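Local coordinates for pectinesterase (Aspergillus niger, PDB 5C1E), which hydrolyses the methyl esters of galacturonosyl units in pectin, releasing methanol, and is probably involved in the maceration of plant tissue, at residues S35-V40 with T58-T63; T79-D84 with N110-G115; S168-E173 with A199-N204; S187-S192 with R224-V229. All coordinates share one frame; numbering follows the deposited sequence.

Contact 1 of 4, residues S35-V40 with T58-T63; sequences SACIYV and TLYGET
Tyr60 brings the rim of its ring beside Cys37, with CE2 3.9 Å from Cys37 CB in an oblique approach, while Thr58 CG2 of its own strand sits over one ring face, offset toward the rim. The second flat group, Tyr39, leans the other way. With CG anti to the backbone N (chi1 168°), its ring runs toward the far end of the contact and meets the backbone of Gly61 and Glu62 obliquely. The phenol oxygen then lies along the Glu62 chain, Tyr39 OH being 3.3 Å from Glu62 CG; Glu62 OE1 has its bond to the backbone N of Ser42. On the other face of the sheet the contacts are branched and apolar. Leu59 CD1 fits between two neighbours, 3.7 Å from Ile38 CB and 3.6 Å from Val40 CG2.

Between the two faces runs a parallel ladder of five backbone bonds. Its members include Tyr60 N to Ile38 O (2.8 Å, 173° at the hydrogen) and Val40 N to Tyr60 O (2.8 Å). At the ladder's start a water donates to both Ala36 O and Thr58 OG1, the latter at 2.8 Å, and so ties a side-chain hydroxyl to the first rung.

This is the stacking of successive coils that builds a parallel beta-helix. Strand 11-13 flanks the pair beyond Cys37, which is disulfide-bonded to Cys10, and strand 102-104 follows on the Leu59 side. Helix 22-29 covers Ile38 and Val40, closing the end of the apolar interior.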
loop_
_atom_site.group_PDB
_atom_site.type_symbol
_atom_site.label_atom_id
_atom_site.label_comp_id
_atom_site.label_asym_id
_atom_site.label_seq_id
_atom_site.Cartn_x
_atom_site.Cartn_y
_atom_site.Cartn_z
ATOM N N SER A 35 3.233 23.819 -4.548
ATOM C CA SER A 35 3.785 22.484 -4.615
ATOM C C SER A 35 5.128 22.522 -3.912
ATOM O O SER A 35 5.845 23.528 -3.973
ATOM C CB SER A 35 3.948 22.029 -6.066
ATOM O OG SER A 35 5.022 22.710 -6.698
ATOM N N ALA A 36 5.462 21.420 -3.248
ATOM C CA ALA A 36 6.659 21.331 -2.436
ATOM C C ALA A 36 7.206 19.919 -2.491
ATOM O O ALA A 36 6.503 18.979 -2.846
ATOM C CB ALA A 36 6.336 21.709 -1.003
ATOM N N CYS A 37 8.472 19.785 -2.138
ATOM C CA CYS A 37 9.078 18.480 -2.044
ATOM C C CYS A 37 10.149 18.444 -0.980
ATOM O O CYS A 37 10.736 19.470 -0.603
ATOM C CB CYS A 37 9.612 18.008 -3.397
ATOM S SG CYS A 37 10.826 19.077 -4.170
ATOM N N ILE A 38 10.350 17.234 -0.473
ATOM C CA ILE A 38 11.298 16.960 0.583
ATOM C C ILE A 38 12.118 15.751 0.121
ATOM O O ILE A 38 11.557 14.756 -0.381
ATOM C CB ILE A 38 10.600 16.651 1.931
ATOM C CG1 ILE A 38 9.792 17.859 2.417
ATOM C CG2 ILE A 38 11.623 16.272 2.995
ATOM C CD1 ILE A 38 8.896 17.591 3.617
ATOM N N TYR A 39 13.435 15.880 0.258
ATOM C CA TYR A 39 14.382 14.796 0.028
ATOM C C TYR A 39 14.901 14.311 1.367
ATOM O O TYR A 39 15.419 15.107 2.162
ATOM C CB TYR A 39 15.550 15.275 -0.834
ATOM C CG TYR A 39 16.741 14.326 -0.897
ATOM C CD1 TYR A 39 16.717 13.179 -1.692
ATOM C CD2 TYR A 39 17.911 14.599 -0.197
ATOM C CE1 TYR A 39 17.811 12.315 -1.747
ATOM C CE2 TYR A 39 19.009 13.744 -0.264
ATOM C CZ TYR A 39 18.958 12.609 -1.047
ATOM O OH TYR A 39 20.057 11.747 -1.100
ATOM N N VAL A 40 14.783 13.005 1.597
ATOM C CA VAL A 40 15.248 12.384 2.826
ATOM C C VAL A 40 16.469 11.529 2.530
ATOM O O VAL A 40 16.424 10.610 1.689
ATOM C CB VAL A 40 14.145 11.534 3.489
ATOM C CG1 VAL A 40 14.559 11.070 4.890
ATOM C CG2 VAL A 40 12.854 12.329 3.578
ATOM N N THR A 58 5.621 16.104 -2.628
ATOM C CA THR A 58 6.364 14.892 -2.998
ATOM C C THR A 58 7.478 14.634 -1.991
ATOM O O THR A 58 8.275 15.541 -1.674
ATOM C CB THR A 58 6.952 15.007 -4.419
ATOM O OG1 THR A 58 5.882 15.222 -5.326
ATOM C CG2 THR A 58 7.687 13.723 -4.812
ATOM N N LEU A 59 7.526 13.403 -1.466
ATOM C CA LEU A 59 8.590 12.977 -0.573
ATOM C C LEU A 59 9.494 11.960 -1.286
ATOM O O LEU A 59 9.007 10.925 -1.751
ATOM C CB LEU A 59 7.960 12.356 0.665
ATOM C CG LEU A 59 8.786 11.990 1.891
ATOM C CD1 LEU A 59 9.551 13.159 2.511
ATOM C CD2 LEU A 59 7.808 11.420 2.907
ATOM N N TYR A 60 10.787 12.274 -1.398
ATOM C CA TYR A 60 11.743 11.430 -2.099
ATOM C C TYR A 60 12.735 10.850 -1.137
ATOM O O TYR A 60 13.314 11.582 -0.343
ATOM C CB TYR A 60 12.584 12.253 -3.061
ATOM C CG TYR A 60 11.874 12.918 -4.191
ATOM C CD1 TYR A 60 11.437 12.187 -5.281
ATOM C CD2 TYR A 60 11.695 14.291 -4.206
ATOM C CE1 TYR A 60 10.823 12.810 -6.363
ATOM C CE2 TYR A 60 11.082 14.913 -5.277
ATOM C CZ TYR A 60 10.654 14.166 -6.357
ATOM O OH TYR A 60 10.032 14.791 -7.408
ATOM N N GLY A 61 12.999 9.558 -1.265
ATOM C CA GLY A 61 14.058 8.907 -0.515
ATOM C C GLY A 61 15.310 8.706 -1.340
ATOM O O GLY A 61 15.257 8.500 -2.551
ATOM N N GLU A 62 16.443 8.763 -0.667
ATOM C CA GLU A 62 17.736 8.489 -1.278
ATOM C C GLU A 62 17.812 7.042 -1.727
ATOM O O GLU A 62 17.436 6.139 -0.974
ATOM C CB GLU A 62 18.859 8.782 -0.268
ATOM C CG GLU A 62 20.243 8.481 -0.801
ATOM C CD GLU A 62 21.356 8.776 0.183
ATOM O OE1 GLU A 62 21.104 9.317 1.254
ATOM O OE2 GLU A 62 22.516 8.439 -0.137
ATOM N N THR A 63 18.272 6.823 -2.959
ATOM C CA THR A 63 18.505 5.468 -3.460
ATOM C C THR A 63 19.391 5.437 -4.692
ATOM O O THR A 63 19.346 6.345 -5.501
ATOM C CB THR A 63 17.167 4.751 -3.801
ATOM O OG1 THR A 63 17.439 3.447 -4.322
ATOM C CG2 THR A 63 16.345 5.534 -4.809
HETATM O O HOH W 1 5.115 17.950 -5.366
#

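Contact 2 of 4, residues T79-D84 with N110-G115; sequences TISSPD and NGYGEG
Asn110 reaches across to Ile80 with its side-chain amide. ND2 donates to Ile80 O at 2.9 Å, fairly straight (160° at the hydrogen), with the acceptor in the amide plane and the donor in the plane of the carbonyl. The other end of the same amide, OD1, receives a weak bond from Ile80 N at 3.5 Å and a firmer one from Tyr112 N at 3.0 Å. The amide thus serves Ile80 much as a neighbouring peptide would, and its rotation is fixed further by a second bond from ND2 to Val119 O. The anti placement of CG from the backbone N (chi1 -172°) extends the group toward its partner.

Farther out, Tyr112 lays its ring against Ser81, whose CB stands over the ring centre, 3.8 Å from the centroid: a CH-pi contact. A water joins the two polar ends, lying 2.7 Å from Ser81 OG and 2.9 Å from Tyr112 OH. Ser81 also takes the N-cap position of helix 82-85, its OG accepting weakly from Asp84 N. At the rim, Thr79 CG2 packs 3.4 Å from Tyr112 N, and Thr79 OG1 comes to 3.1 Å from Gly111 CA.

Asn110 and Tyr112 form an Asx turn at the exit of strand 107-110. Here it carries the pairing with the coil of strand 74-78 past the strand ends, showing how a parallel beta-helix can keep its coils stacked where the chain turns.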
loop_
_atom_site.group_PDB
_atom_site.type_symbol
_atom_site.label_atom_id
_atom_site.label_comp_id
_atom_site.label_asym_id
_atom_site.label_seq_id
_atom_site.Cartn_x
_atom_site.Cartn_y
_atom_site.Cartn_z
ATOM N N THR A 79 6.282 2.147 16.615
ATOM C CA THR A 79 5.617 0.943 17.092
ATOM C C THR A 79 4.495 1.310 18.063
ATOM O O THR A 79 4.748 1.897 19.116
ATOM C CB THR A 79 6.615 0.013 17.806
ATOM O OG1 THR A 79 7.609 -0.431 16.872
ATOM C CG2 THR A 79 5.919 -1.196 18.373
ATOM N N ILE A 80 3.269 0.974 17.671
ATOM C CA ILE A 80 2.110 1.002 18.536
ATOM C C ILE A 80 0.957 0.266 17.863
ATOM O O ILE A 80 0.853 0.275 16.638
ATOM C CB ILE A 80 1.695 2.454 18.900
ATOM C CG1 ILE A 80 0.662 2.468 20.026
ATOM C CG2 ILE A 80 1.201 3.222 17.691
ATOM C CD1 ILE A 80 0.443 3.855 20.601
ATOM N N SER A 81 0.093 -0.354 18.674
ATOM C CA SER A 81 -1.096 -1.053 18.158
ATOM C C SER A 81 -2.323 -0.137 18.189
ATOM O O SER A 81 -2.326 0.887 18.883
ATOM C CB SER A 81 -1.342 -2.305 18.994
ATOM O OG SER A 81 -1.733 -1.944 20.308
ATOM N N SER A 82 -3.374 -0.499 17.455
ATOM C CA SER A 82 -4.570 0.343 17.436
ATOM C C SER A 82 -5.288 0.402 18.799
ATOM O O SER A 82 -5.786 1.467 19.165
ATOM C CB SER A 82 -5.540 -0.047 16.312
ATOM O OG SER A 82 -5.985 -1.373 16.428
ATOM N N PRO A 83 -5.330 -0.713 19.561
ATOM C CA PRO A 83 -5.933 -0.600 20.887
ATOM C C PRO A 83 -5.203 0.389 21.808
ATOM O O PRO A 83 -5.845 1.170 22.525
ATOM C CB PRO A 83 -5.831 -2.030 21.438
ATOM C CG PRO A 83 -5.813 -2.898 20.223
ATOM C CD PRO A 83 -4.990 -2.111 19.247
ATOM N N ASP A 84 -3.874 0.369 21.779
ATOM C CA ASP A 84 -3.087 1.304 22.579
ATOM C C ASP A 84 -3.174 2.728 22.050
ATOM O O ASP A 84 -3.264 3.655 22.830
ATOM C CB ASP A 84 -1.633 0.855 22.689
ATOM C CG ASP A 84 -1.480 -0.442 23.465
ATOM O OD1 ASP A 84 -2.330 -0.735 24.340
ATOM O OD2 ASP A 84 -0.502 -1.182 23.205
ATOM N N ASN A 110 5.573 -0.410 10.881
ATOM C CA ASN A 110 5.108 -0.434 12.270
ATOM C C ASN A 110 5.754 -1.669 12.901
ATOM O O ASN A 110 5.563 -2.771 12.409
ATOM C CB ASN A 110 3.578 -0.467 12.344
ATOM C CG ASN A 110 3.051 -0.289 13.773
ATOM O OD1 ASN A 110 3.581 -0.863 14.710
ATOM N ND2 ASN A 110 2.007 0.510 13.936
ATOM N N GLY A 111 6.534 -1.477 13.968
ATOM C CA GLY A 111 7.270 -2.572 14.589
ATOM C C GLY A 111 6.512 -3.400 15.618
ATOM O O GLY A 111 7.117 -4.225 16.290
ATOM N N TYR A 112 5.191 -3.236 15.719
ATOM C CA TYR A 112 4.429 -3.939 16.746
ATOM C C TYR A 112 4.552 -5.446 16.624
ATOM O O TYR A 112 4.766 -6.138 17.623
ATOM C CB TYR A 112 2.944 -3.542 16.751
ATOM C CG TYR A 112 2.218 -4.111 17.956
ATOM C CD1 TYR A 112 2.285 -3.481 19.191
ATOM C CD2 TYR A 112 1.504 -5.302 17.870
ATOM C CE1 TYR A 112 1.650 -4.023 20.311
ATOM C CE2 TYR A 112 0.861 -5.851 18.990
ATOM C CZ TYR A 112 0.943 -5.204 20.205
ATOM O OH TYR A 112 0.304 -5.719 21.325
ATOM N N GLY A 113 4.376 -5.962 15.418
ATOM C CA GLY A 113 4.423 -7.404 15.204
ATOM C C GLY A 113 3.048 -8.043 15.325
ATOM O O GLY A 113 2.030 -7.351 15.322
ATOM N N GLU A 114 3.008 -9.369 15.404
ATOM C CA GLU A 114 1.727 -10.072 15.506
ATOM C C GLU A 114 1.096 -9.860 16.877
ATOM O O GLU A 114 1.801 -9.760 17.888
ATOM C CB GLU A 114 1.874 -11.582 15.273
ATOM C CG GLU A 114 0.532 -12.326 15.363
ATOM C CD GLU A 114 0.613 -13.791 14.977
ATOM O OE1 GLU A 114 -0.431 -14.347 14.563
ATOM O OE2 GLU A 114 1.713 -14.390 15.100
ATOM N N GLY A 115 -0.235 -9.803 16.888
ATOM C CA GLY A 115 -1.013 -9.828 18.113
ATOM C C GLY A 115 -2.128 -8.797 18.181
ATOM O O GLY A 115 -3.037 -8.941 18.987
HETATM O O HOH W 2 -2.110 -4.220 21.627
#

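Contact 3 of 4, residues S168-E173 with A199-N204; sequences SVWFGE and AIDNCN. With SO4 (sulfate ion), chain C.
Phe171 O receives the backbone N of Asp201 at 2.8 Å; the sulfur of Cys203 makes a close approach, Cys203 SG lying 3.3 Å from Phe171 O. The ladder continues in both directions along the strands: Ala199 N donates to Val169 O, Phe171 N to Ala199 O (176° at the hydrogen), and Glu173 N to Asp201 O at 3.1 Å. Glu173 and Asn202 then both adopt left-handed helical backbone angles, so the two chains turn the corner in concert.

This is one step of the right-handed parallel beta-helix of pectin methylesterases, in which each strand pairs with its counterpart one coil earlier. One face of the pair looks into the core: Phe171 and Ile200 run alongside each other, Phe171 CD2 3.9 Å from Ile200 CG1, and Phe171 continues into a ring stack with Tyr151 of the preceding coil. The other face carries Trp170.

Set anti to its backbone N (chi1 -177°), the indole reaches over the next strand. Ala199 CB touches it obliquely, 3.6 Å from Trp170 CE3, whereas Asp201 CB sits above one face near the rim, and Trp170 CZ2 comes to 3.4 Å from Asp201 CG. The carboxylate is held by Gln232 and Asn233, both bonded to OD1, with its plane turned 37° from the indole. At the ring edge Trp170 NE1 donates to a sulfate oxygen, O2, at 3.0 Å; Tyr150 OH and Lys283 NZ bind the same ion, which probably came from the crystallisation liquor.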
loop_
_atom_site.group_PDB
_atom_site.type_symbol
_atom_site.label_atom_id
_atom_site.label_comp_id
_atom_site.label_asym_id
_atom_site.label_seq_id
_atom_site.Cartn_x
_atom_site.Cartn_y
_atom_site.Cartn_z
ATOM N N SER A 168 -10.082 3.255 -3.709
ATOM C CA SER A 168 -10.073 2.645 -5.018
ATOM C C SER A 168 -8.620 2.649 -5.460
ATOM O O SER A 168 -8.035 3.721 -5.695
ATOM C CB SER A 168 -10.963 3.374 -6.007
ATOM O OG SER A 168 -11.212 2.519 -7.093
ATOM N N VAL A 169 -8.038 1.454 -5.537
ATOM C CA VAL A 169 -6.579 1.337 -5.526
ATOM C C VAL A 169 -6.067 0.358 -6.558
ATOM O O VAL A 169 -6.630 -0.726 -6.749
ATOM C CB VAL A 169 -6.062 1.005 -4.096
ATOM C CG1 VAL A 169 -6.755 -0.224 -3.544
ATOM C CG2 VAL A 169 -4.544 0.871 -4.057
ATOM N N TRP A 170 -4.995 0.777 -7.229
ATOM C CA TRP A 170 -4.294 -0.008 -8.238
ATOM C C TRP A 170 -2.887 -0.307 -7.744
ATOM O O TRP A 170 -2.138 0.624 -7.430
ATOM C CB TRP A 170 -4.188 0.784 -9.529
ATOM C CG TRP A 170 -3.535 0.038 -10.658
ATOM C CD1 TRP A 170 -2.197 -0.128 -10.866
ATOM C CD2 TRP A 170 -4.191 -0.598 -11.764
ATOM N NE1 TRP A 170 -1.977 -0.826 -12.018
ATOM C CE2 TRP A 170 -3.183 -1.130 -12.593
ATOM C CE3 TRP A 170 -5.526 -0.762 -12.137
ATOM C CZ2 TRP A 170 -3.470 -1.833 -13.757
ATOM C CZ3 TRP A 170 -5.812 -1.451 -13.299
ATOM C CH2 TRP A 170 -4.795 -1.984 -14.098
ATOM N N PHE A 171 -2.560 -1.595 -7.647
ATOM C CA PHE A 171 -1.209 -2.065 -7.328
ATOM C C PHE A 171 -0.601 -2.638 -8.586
ATOM O O PHE A 171 -1.111 -3.603 -9.130
ATOM C CB PHE A 171 -1.234 -3.142 -6.255
ATOM C CG PHE A 171 -1.763 -2.668 -4.937
ATOM C CD1 PHE A 171 -0.911 -2.133 -3.996
ATOM C CD2 PHE A 171 -3.106 -2.794 -4.628
ATOM C CE1 PHE A 171 -1.387 -1.696 -2.771
ATOM C CE2 PHE A 171 -3.595 -2.360 -3.401
ATOM C CZ PHE A 171 -2.730 -1.806 -2.475
ATOM N N GLY A 172 0.455 -1.994 -9.072
ATOM C CA GLY A 172 1.098 -2.403 -10.311
ATOM C C GLY A 172 2.526 -2.840 -10.054
ATOM O O GLY A 172 3.320 -2.107 -9.447
ATOM N N GLU A 173 2.881 -4.015 -10.548
ATOM C CA GLU A 173 4.256 -4.511 -10.440
ATOM C C GLU A 173 4.794 -4.448 -9.003
ATOM O O GLU A 173 5.944 -4.083 -8.794
ATOM C CB GLU A 173 5.179 -3.726 -11.372
ATOM C CG GLU A 173 4.857 -3.893 -12.844
ATOM C CD GLU A 173 5.636 -2.944 -13.762
ATOM O OE1 GLU A 173 6.551 -2.211 -13.319
ATOM O OE2 GLU A 173 5.312 -2.927 -14.966
ATOM N N ALA A 199 -7.471 -3.303 -7.571
ATOM C CA ALA A 199 -6.915 -4.040 -8.702
ATOM C C ALA A 199 -5.463 -4.363 -8.396
ATOM O O ALA A 199 -4.649 -3.462 -8.187
ATOM C CB ALA A 199 -7.029 -3.230 -9.984
ATOM N N ILE A 200 -5.140 -5.659 -8.380
ATOM C CA ILE A 200 -3.759 -6.112 -8.190
ATOM C C ILE A 200 -3.272 -6.640 -9.538
ATOM O O ILE A 200 -3.740 -7.678 -10.002
ATOM C CB ILE A 200 -3.685 -7.149 -7.062
ATOM C CG1 ILE A 200 -4.028 -6.439 -5.755
ATOM C CG2 ILE A 200 -2.303 -7.781 -6.999
ATOM C CD1 ILE A 200 -4.480 -7.348 -4.663
ATOM N N ASP A 201 -2.383 -5.877 -10.171
ATOM C CA ASP A 201 -2.042 -6.069 -11.585
ATOM C C ASP A 201 -0.555 -6.282 -11.809
ATOM O O ASP A 201 0.271 -5.468 -11.396
ATOM C CB ASP A 201 -2.497 -4.863 -12.411
ATOM C CG ASP A 201 -2.179 -5.013 -13.888
ATOM O OD1 ASP A 201 -2.972 -5.639 -14.610
ATOM O OD2 ASP A 201 -1.153 -4.471 -14.327
ATOM N N ASN A 202 -0.213 -7.368 -12.496
ATOM C CA ASN A 202 1.201 -7.695 -12.742
ATOM C C ASN A 202 2.021 -7.654 -11.454
ATOM O O ASN A 202 3.146 -7.152 -11.424
ATOM C CB ASN A 202 1.783 -6.750 -13.816
ATOM C CG ASN A 202 1.271 -7.061 -15.217
ATOM O OD1 ASN A 202 0.340 -6.418 -15.738
ATOM N ND2 ASN A 202 1.885 -8.048 -15.844
ATOM N N CYS A 203 1.444 -8.168 -10.370
ATOM C CA CYS A 203 2.154 -8.254 -9.106
ATOM C C CYS A 203 2.680 -9.665 -8.880
ATOM O O CYS A 203 2.365 -10.600 -9.620
ATOM C CB CYS A 203 1.251 -7.820 -7.948
ATOM S SG CYS A 203 0.757 -6.074 -8.020
ATOM N N ASN A 204 3.499 -9.787 -7.853
ATOM C CA ASN A 204 4.054 -11.049 -7.435
ATOM C C ASN A 204 3.674 -11.304 -5.985
ATOM O O ASN A 204 4.065 -10.548 -5.088
ATOM C CB ASN A 204 5.564 -11.018 -7.564
ATOM C CG ASN A 204 6.181 -12.361 -7.283
ATOM O OD1 ASN A 204 5.684 -13.395 -7.754
ATOM N ND2 ASN A 204 7.261 -12.367 -6.518
HETATM S S SO4 C . 0.674 0.159 -14.520
HETATM O O1 SO4 C . 1.817 -0.231 -15.398
HETATM O O2 SO4 C . 0.810 -0.556 -13.223
HETATM O O3 SO4 C . 0.624 1.628 -14.289
HETATM O O4 SO4 C . -0.587 -0.217 -15.202
#

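Contact 4 of 4, residues S187-S192 with R224-V229; sequences SSRETS and RVLARV. With SO4 (sulfate ion), chain F; SO4 (sulfate ion), chain E; SO4 (sulfate ion), chain D.
Ser187 faces Ala227, Ser187 CB lying 3.7 Å from Ala227 CB, and its carbonyl oxygen accepts Arg224 N. Its OG takes the N-H of Arg189 in an ST turn, and a water next to OG accepts from Arg228 N. Ser188 then rests its CB on Arg224 CG.

Arg189 carries most of the contact. Its carbonyl oxygen accepts Leu226 N at 2.9 Å, and its extended side chain runs on until NH2 returns to Leu226 O at 2.9 Å, in plane and on a lone pair. One face of this guanidinium stacks on that of Arg228, centres 3.7 Å apart and planes at 22°; Thr191 O is over the opposite face, toward the rim. The sulfate held by Arg228 (NH2 2.8 Å from O2) and the bond from Arg189 NE to Asp194 O probably help these cations to stack.

Glu190 lies alongside Arg224, carboxylate and guanidinium nearly coplanar, in a long salt bridge of 3.5 Å from OE2 to NE. Arg224 also bonds two further sulfates, NH1 reaching O3 of one at 2.9 Å. At Thr191 and Ser192 the backbone passes Leu226 CD1, 3.6 Å from Thr191 C.

The facing segment is a type I turn, Arg224 to Ala227, leading into strand 228-232 of the beta-helix. The sulfates on Arg224 and Arg228 probably came from the crystallisation liquor, yet Arg224, near the predicted catalytic Asp161, may suit the acidic polymer pectin.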
loop_
_atom_site.group_PDB
_atom_site.type_symbol
_atom_site.label_atom_id
_atom_site.label_comp_id
_atom_site.label_asym_id
_atom_site.label_seq_id
_atom_site.Cartn_x
_atom_site.Cartn_y
_atom_site.Cartn_z
ATOM N N SER A 187 -11.288 -5.491 1.856
ATOM C CA SER A 187 -11.973 -4.300 1.366
ATOM C C SER A 187 -13.233 -4.036 2.179
ATOM O O SER A 187 -13.981 -4.963 2.485
ATOM C CB SER A 187 -12.346 -4.431 -0.105
ATOM O OG SER A 187 -13.283 -3.436 -0.488
ATOM N N SER A 188 -13.456 -2.758 2.480
ATOM C CA SER A 188 -14.645 -2.302 3.195
ATOM C C SER A 188 -15.666 -1.613 2.267
ATOM O O SER A 188 -16.554 -0.886 2.737
ATOM C CB SER A 188 -14.243 -1.367 4.345
ATOM O OG SER A 188 -13.404 -0.334 3.860
ATOM N N ARG A 189 -15.607 -1.903 0.966
ATOM C CA ARG A 189 -16.664 -1.457 0.072
ATOM C C ARG A 189 -18.000 -2.024 0.565
ATOM O O ARG A 189 -18.113 -3.227 0.835
ATOM C CB ARG A 189 -16.382 -1.896 -1.368
ATOM C CG ARG A 189 -17.448 -1.468 -2.355
ATOM C CD ARG A 189 -17.008 -1.683 -3.802
ATOM N NE ARG A 189 -18.058 -1.305 -4.751
ATOM C CZ ARG A 189 -19.009 -2.118 -5.238
ATOM N NH1 ARG A 189 -19.910 -1.632 -6.074
ATOM N NH2 ARG A 189 -19.072 -3.411 -4.915
ATOM N N GLU A 190 -19.004 -1.158 0.701
ATOM C CA GLU A 190 -20.243 -1.565 1.362
ATOM C C GLU A 190 -21.568 -1.128 0.720
ATOM O O GLU A 190 -22.615 -1.517 1.208
ATOM C CB GLU A 190 -20.205 -1.140 2.837
ATOM C CG GLU A 190 -20.409 0.334 3.091
ATOM C CD GLU A 190 -20.136 0.747 4.543
ATOM O OE1 GLU A 190 -20.433 1.918 4.883
ATOM O OE2 GLU A 190 -19.638 -0.071 5.342
ATOM N N THR A 191 -21.520 -0.359 -0.364
ATOM C CA THR A 191 -22.729 0.068 -1.078
ATOM C C THR A 191 -22.530 -0.082 -2.566
ATOM O O THR A 191 -21.403 -0.057 -3.056
ATOM C CB THR A 191 -23.131 1.539 -0.792
ATOM O OG1 THR A 191 -22.076 2.446 -1.180
ATOM C CG2 THR A 191 -23.495 1.711 0.670
ATOM N N SER A 192 -23.637 -0.265 -3.289
ATOM C CA SER A 192 -23.586 -0.416 -4.739
ATOM C C SER A 192 -23.117 0.871 -5.434
ATOM O O SER A 192 -22.509 0.778 -6.498
ATOM C CB SER A 192 -24.953 -0.851 -5.295
ATOM O OG SER A 192 -25.343 -2.115 -4.783
ATOM N N ARG A 224 -16.361 -5.523 4.615
ATOM C CA ARG A 224 -17.775 -5.158 4.502
ATOM C C ARG A 224 -18.361 -5.923 3.318
ATOM O O ARG A 224 -17.615 -6.569 2.568
ATOM C CB ARG A 224 -17.946 -3.653 4.318
ATOM C CG ARG A 224 -17.413 -2.822 5.485
ATOM C CD ARG A 224 -18.398 -2.800 6.633
ATOM N NE ARG A 224 -17.940 -1.951 7.734
ATOM C CZ ARG A 224 -17.118 -2.350 8.703
ATOM N NH1 ARG A 224 -16.758 -1.497 9.658
ATOM N NH2 ARG A 224 -16.636 -3.586 8.732
ATOM N N VAL A 225 -19.674 -5.831 3.135
ATOM C CA VAL A 225 -20.397 -6.826 2.338
ATOM C C VAL A 225 -20.192 -6.724 0.819
ATOM O O VAL A 225 -20.514 -7.670 0.089
ATOM C CB VAL A 225 -21.908 -6.834 2.652
ATOM C CG1 VAL A 225 -22.162 -7.261 4.090
ATOM C CG2 VAL A 225 -22.547 -5.475 2.385
ATOM N N LEU A 226 -19.681 -5.605 0.332
ATOM C CA LEU A 226 -19.541 -5.433 -1.117
ATOM C C LEU A 226 -18.083 -5.256 -1.568
ATOM O O LEU A 226 -17.798 -4.650 -2.604
ATOM C CB LEU A 226 -20.474 -4.320 -1.620
ATOM C CG LEU A 226 -21.928 -4.779 -1.773
ATOM C CD1 LEU A 226 -22.891 -3.608 -1.899
ATOM C CD2 LEU A 226 -22.105 -5.688 -2.972
ATOM N N ALA A 227 -17.175 -5.825 -0.782
ATOM C CA ALA A 227 -15.758 -5.877 -1.086
ATOM C C ALA A 227 -15.556 -6.235 -2.561
ATOM O O ALA A 227 -16.115 -7.224 -3.020
ATOM C CB ALA A 227 -15.106 -6.939 -0.229
ATOM N N ARG A 228 -14.744 -5.455 -3.269
ATOM C CA ARG A 228 -14.435 -5.736 -4.672
ATOM C C ARG A 228 -12.946 -5.736 -4.968
ATOM O O ARG A 228 -12.278 -4.702 -4.858
ATOM C CB ARG A 228 -15.114 -4.728 -5.590
ATOM C CG ARG A 228 -14.875 -5.013 -7.070
ATOM C CD ARG A 228 -15.958 -4.413 -7.948
ATOM N NE ARG A 228 -16.060 -2.976 -7.777
ATOM C CZ ARG A 228 -17.026 -2.237 -8.315
ATOM N NH1 ARG A 228 -17.955 -2.810 -9.076
ATOM N NH2 ARG A 228 -17.063 -0.927 -8.111
ATOM N N VAL A 229 -12.443 -6.901 -5.355
ATOM C CA VAL A 229 -11.011 -7.086 -5.574
ATOM C C VAL A 229 -10.785 -7.973 -6.792
ATOM O O VAL A 229 -11.456 -9.002 -6.932
ATOM C CB VAL A 229 -10.370 -7.773 -4.368
ATOM C CG1 VAL A 229 -8.871 -7.936 -4.571
ATOM C CG2 VAL A 229 -10.657 -6.994 -3.072
HETATM S S SO4 F . -19.788 1.130 9.034
HETATM O O1 SO4 F . -18.365 1.172 8.626
HETATM O O2 SO4 F . -19.890 1.264 10.508
HETATM O O3 SO4 F . -20.513 2.244 8.378
HETATM O O4 SO4 F . -20.386 -0.158 8.587
HETATM S S SO4 E . -19.854 -0.162 -10.395
HETATM O O1 SO4 E . -19.272 -0.570 -11.697
HETATM O O2 SO4 E . -18.874 0.621 -9.617
HETATM O O3 SO4 E . -21.066 0.651 -10.634
HETATM O O4 SO4 E . -20.265 -1.387 -9.664
HETATM S S SO4 D . -15.165 -3.699 12.353
HETATM O O1 SO4 D . -13.800 -4.250 12.224
HETATM O O2 SO4 D . -15.583 -3.784 13.768
HETATM O O3 SO4 D . -15.146 -2.291 11.932
HETATM O O4 SO4 D . -16.085 -4.503 11.520
HETATM O O HOH W 3 -13.264 -2.811 -3.033
#

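Contacts 1, 3 and 4 all reach the same long parallel sheet of the beta-helix, while contact 2 lies at turns leaving another sheet. Contact 1 is near one end of that long sheet and contact 4 near the other, their centres 34 Å apart on opposite sides of the chain's centre. Contacts 3 and 4 are the closest pair: strands 198-201 and 228-232 are neighbours, the segments of the two contacts alternate along the chain, and nearest atoms come within about 4 Å without touching. Contact 4 approaches the predicted catalytic Asp161, with the Arg224 side chain about 9 Å from it. Contacts 1, 2 and 3 lie away from that site, and the glycan sugar is about 9 Å from the side chain of Thr58.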